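Local coordinates for 4-hydroxy-tetrahydrodipicolinate synthase (Methanocaldococcus jannaschii DSM 2661, PDB 2YXG), which probably catalyses the condensation of pyruvate with aspartate-beta-semialdehyde to 4-hydroxy-tetrahydrodipicolinate, a step of lysine biosynthesis, at residues 76-80 with 81-85; 271-274 with 275-278. All blocks are in the same frame, centred on the assembly; numbering follows the deposited sequence.

In the fold
Both contacts are helix starts, but in different parts of the subunit. Contact 1 forms the turn from barrel strand 71-75 into helix 81-94; contact 2 opens the last helix of the chain, 273-286, in the helical region that follows the barrel. Their centres lie 35 Å apart and their nearest atoms about 25 Å, so neither touches the other. Contact 1 is the one near the catalytic end: the side chain of Asn79 is about 4 Å from that of Tyr106, predicted to belong to the proton relay, and Pro48 of a second subunit packs on Asn79 and Cys80. Contact 2 lies away from the predicted catalytic residues and is touched by no other chain of the tetramer.

Contact 1: 76-80 with 81-85; sequences AGSNC and TEEAI
In the turn that carries the chain from barrel strand 71-75 into helix 81-94, the hydroxyl of Ser78 reaches over to the carboxylate of Glu83. Ser78 OG donates to Glu83 OE1 at 2.6 Å, meeting the lone pair that faces away from the other carboxylate oxygen. The same OG accepts from the backbone N of Cys80 at 2.9 Å with an N-H...O angle of 161°, which closes an ST turn. One hydroxyl thus ties the loop to itself and to the first turn of the helix, and both its bonds fix its rotation. Swung opposite the backbone N of Ser78 (chi1 175°), OG lies where it can serve both partners; Glu83, extended along its whole length, brings OE1 to within 3.3 Å of Ser78 CB as well. This is a beta-alpha connection of the TIM barrel, with Cys80 at the N-cap: Cys80 O takes the N-H of Ala84 at 3.0 Å, beginning the helical bonding. The Cys80 side chain lies alongside the opening turn, SG 4.1 Å from Glu82 CB. The methyl of Ala84 meets the loop, its CB 4.3 Å from Ser78 CB, while Ala84 and Thr81 also pack on His117 of helix 111-124.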
loop_
_atom_site.group_PDB
_atom_site.type_symbol
_atom_site.label_atom_id
_atom_site.label_comp_id
_atom_site.label_asym_id
_atom_site.label_seq_id
_atom_site.Cartn_x
_atom_site.Cartn_y
_atom_site.Cartn_z
ATOM N N ALA A 76 -8.825 21.525 17.061
ATOM C CA ALA A 76 -9.970 22.273 16.472
ATOM C C ALA A 76 -10.153 21.906 15.003
ATOM O O ALA A 76 -10.696 22.660 14.230
ATOM C CB ALA A 76 -9.785 23.816 16.636
ATOM N N GLY A 77 -9.693 20.725 14.627
ATOM C CA GLY A 77 -9.844 20.259 13.272
ATOM C C GLY A 77 -11.183 19.552 13.085
ATOM O O GLY A 77 -11.817 19.091 14.044
ATOM N N SER A 78 -11.594 19.484 11.822
ATOM C CA SER A 78 -12.818 18.823 11.411
ATOM C C SER A 78 -12.691 18.542 9.938
ATOM O O SER A 78 -11.886 19.152 9.244
ATOM C CB SER A 78 -14.020 19.733 11.650
ATOM O OG SER A 78 -15.144 19.078 11.119
ATOM N N ASN A 79 -13.440 17.572 9.451
ATOM C CA ASN A 79 -13.521 17.363 7.992
ATOM C C ASN A 79 -14.641 18.252 7.374
ATOM O O ASN A 79 -15.019 18.090 6.223
ATOM C CB ASN A 79 -13.681 15.847 7.655
ATOM C CG ASN A 79 -15.005 15.301 8.071
ATOM O OD1 ASN A 79 -15.801 16.001 8.740
ATOM N ND2 ASN A 79 -15.304 14.064 7.658
ATOM N N CYS A 80 -15.195 19.157 8.179
ATOM C CA CYS A 80 -16.124 20.140 7.684
ATOM C C CYS A 80 -15.489 21.498 7.910
ATOM O O CYS A 80 -15.247 21.869 9.070
ATOM C CB CYS A 80 -17.485 20.027 8.468
ATOM S SG CYS A 80 -18.682 21.370 8.095
ATOM N N THR A 81 -15.266 22.270 6.844
ATOM C CA THR A 81 -14.550 23.562 6.994
ATOM C C THR A 81 -15.260 24.551 7.950
ATOM O O THR A 81 -14.630 25.200 8.781
ATOM C CB THR A 81 -14.270 24.206 5.644
ATOM O OG1 THR A 81 -13.623 23.233 4.799
ATOM C CG2 THR A 81 -13.324 25.456 5.762
ATOM N N GLU A 82 -16.583 24.613 7.870
ATOM C CA GLU A 82 -17.370 25.510 8.720
ATOM C C GLU A 82 -17.166 25.173 10.188
ATOM O O GLU A 82 -17.056 26.062 11.024
ATOM C CB GLU A 82 -18.879 25.445 8.330
ATOM C CG GLU A 82 -19.802 26.403 9.108
ATOM C CD GLU A 82 -21.338 26.165 8.827
ATOM O OE1 GLU A 82 -21.737 25.829 7.680
ATOM O OE2 GLU A 82 -22.158 26.325 9.762
ATOM N N GLU A 83 -17.137 23.880 10.501
ATOM C CA GLU A 83 -16.921 23.461 11.865
ATOM C C GLU A 83 -15.489 23.698 12.300
ATOM O O GLU A 83 -15.254 23.999 13.495
ATOM C CB GLU A 83 -17.356 21.998 12.068
ATOM C CG GLU A 83 -17.011 21.462 13.450
ATOM C CD GLU A 83 -17.433 20.007 13.701
ATOM O OE1 GLU A 83 -16.926 19.078 13.005
ATOM O OE2 GLU A 83 -18.244 19.778 14.653
ATOM N N ALA A 84 -14.514 23.571 11.372
ATOM C CA ALA A 84 -13.082 23.819 11.743
ATOM C C ALA A 84 -12.889 25.305 12.160
ATOM O O ALA A 84 -12.237 25.615 13.163
ATOM C CB ALA A 84 -12.057 23.390 10.566
ATOM N N ILE A 85 -13.528 26.205 11.422
ATOM C CA ILE A 85 -13.576 27.645 11.736
ATOM C C ILE A 85 -14.159 27.925 13.128
ATOM O O ILE A 85 -13.533 28.524 13.990
ATOM C CB ILE A 85 -14.399 28.392 10.648
ATOM C CG1 ILE A 85 -13.622 28.425 9.315
ATOM C CG2 ILE A 85 -14.785 29.841 11.093
ATOM C CD1 ILE A 85 -14.553 28.758 8.067
#

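Contact 2: 271-274 with 275-278; sequences MSEE and HKKI
Lys276 doubles back past the start of its own helix to Met271, five residues earlier: Lys276 NZ donates to the backbone O of Met271 at 2.9 Å, tilted 18° from the carbonyl plane. Bends along the chain, the last at chi4 (69°), curl it round to that oxygen. From there NZ also makes a weak hydrogen bond and salt bridge, 3.3 Å to Glu273 OE2, the glutamate being folded at chi2 so that the two side chains slant across each other; Glu270 adds only a long, weak ion pair. With an alanine here, the Met271 carbonyl would probably lose its ammonium donor and the Glu273 carboxylate, left without its mate, would be freer to turn. Ser272 is the N-cap. Its OG accepts from His275 N at 3.2 Å in a fairly straight bond (158°), and Ser272 O takes Lys276 N at 2.9 Å. The hydroxyl lies over one face of the His275 imidazole, 3.3 Å from CG. ND1 of the ring hydrogen-bonds to Glu244, and the same Glu244 oxygen takes the N-H of Ser272, so one carboxylate from the loop before helix 248-256 holds both the cap and the ring. Met271 comes in beside the histidine, its CG 3.4 Å from His275 CB. One turn further, Ile278 folds CD1 to 3.4 Å from Glu274 O, while Glu273, Glu274 and Lys277 lie on the exposed side of the subunit. The helix start is thus open on one side; on the other, Met271 packs on Ile248 and Thr252 of helix 248-256, and His275 and Ile278 rest on Ile243, in the loop between helices 224-240 and 248-256.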
loop_
_atom_site.group_PDB
_atom_site.type_symbol
_atom_site.label_atom_id
_atom_site.label_comp_id
_atom_site.label_asym_id
_atom_site.label_seq_id
_atom_site.Cartn_x
_atom_site.Cartn_y
_atom_site.Cartn_z
ATOM N N MET A 271 -8.628 -3.190 25.303
ATOM C CA MET A 271 -7.607 -4.020 24.713
ATOM C C MET A 271 -7.871 -5.537 24.934
ATOM O O MET A 271 -8.336 -5.930 26.018
ATOM C CB MET A 271 -6.316 -3.597 25.399
ATOM C CG MET A 271 -5.046 -4.161 24.921
ATOM S SD MET A 271 -3.772 -2.943 25.338
ATOM C CE MET A 271 -3.015 -3.688 26.725
ATOM N N SER A 272 -7.559 -6.361 23.921
ATOM C CA SER A 272 -7.553 -7.849 24.084
ATOM C C SER A 272 -6.663 -8.298 25.256
ATOM O O SER A 272 -5.717 -7.573 25.669
ATOM C CB SER A 272 -7.112 -8.548 22.794
ATOM O OG SER A 272 -5.686 -8.580 22.683
ATOM N N GLU A 273 -6.964 -9.475 25.810
ATOM C CA GLU A 273 -6.217 -9.979 26.985
ATOM C C GLU A 273 -4.755 -10.167 26.619
ATOM O O GLU A 273 -3.853 -9.857 27.401
ATOM C CB GLU A 273 -6.810 -11.278 27.512
ATOM C CG GLU A 273 -8.053 -11.057 28.377
ATOM C CD GLU A 273 -7.756 -10.142 29.568
ATOM O OE1 GLU A 273 -6.724 -10.396 30.252
ATOM O OE2 GLU A 273 -8.531 -9.169 29.801
ATOM N N GLU A 274 -4.514 -10.621 25.400
ATOM C CA GLU A 274 -3.133 -10.839 24.956
ATOM C C GLU A 274 -2.319 -9.537 24.847
ATOM O O GLU A 274 -1.139 -9.466 25.169
ATOM C CB GLU A 274 -3.166 -11.521 23.611
ATOM C CG GLU A 274 -1.862 -12.060 23.215
ATOM C CD GLU A 274 -1.928 -12.650 21.822
ATOM O OE1 GLU A 274 -2.501 -13.777 21.711
ATOM O OE2 GLU A 274 -1.413 -11.995 20.867
ATOM N N HIS A 275 -2.959 -8.507 24.348
ATOM C CA HIS A 275 -2.318 -7.210 24.218
ATOM C C HIS A 275 -2.109 -6.566 25.596
ATOM O O HIS A 275 -1.079 -5.934 25.795
ATOM C CB HIS A 275 -3.120 -6.338 23.239
ATOM C CG HIS A 275 -3.005 -6.784 21.814
ATOM N ND1 HIS A 275 -3.868 -6.359 20.827
ATOM C CD2 HIS A 275 -2.141 -7.642 21.209
ATOM C CE1 HIS A 275 -3.514 -6.896 19.667
ATOM N NE2 HIS A 275 -2.478 -7.688 19.875
ATOM N N LYS A 276 -3.052 -6.773 26.533
ATOM C CA LYS A 276 -2.945 -6.261 27.920
ATOM C C LYS A 276 -1.685 -6.728 28.618
ATOM O O LYS A 276 -0.923 -5.925 29.228
ATOM C CB LYS A 276 -4.107 -6.723 28.776
ATOM C CG LYS A 276 -5.389 -5.949 28.581
ATOM C CD LYS A 276 -6.140 -5.912 29.896
ATOM C CE LYS A 276 -7.512 -5.172 29.721
ATOM N NZ LYS A 276 -8.501 -5.953 28.872
ATOM N N LYS A 277 -1.463 -8.041 28.504
ATOM C CA LYS A 277 -0.292 -8.701 29.097
ATOM C C LYS A 277 1.023 -8.179 28.532
ATOM O O LYS A 277 1.940 -7.944 29.246
ATOM C CB LYS A 277 -0.397 -10.204 28.893
ATOM C CG LYS A 277 -1.560 -10.840 29.604
ATOM C CD LYS A 277 -1.342 -12.376 29.631
ATOM C CE LYS A 277 -2.602 -13.088 30.201
ATOM N NZ LYS A 277 -2.380 -14.580 30.317
ATOM N N ILE A 278 1.084 -7.987 27.229
ATOM C CA ILE A 278 2.294 -7.412 26.589
ATOM C C ILE A 278 2.551 -6.005 27.166
ATOM O O ILE A 278 3.671 -5.656 27.602
ATOM C CB ILE A 278 2.181 -7.430 25.023
ATOM C CG1 ILE A 278 2.400 -8.883 24.504
ATOM C CG2 ILE A 278 3.279 -6.514 24.370
ATOM C CD1 ILE A 278 1.635 -9.283 23.270
#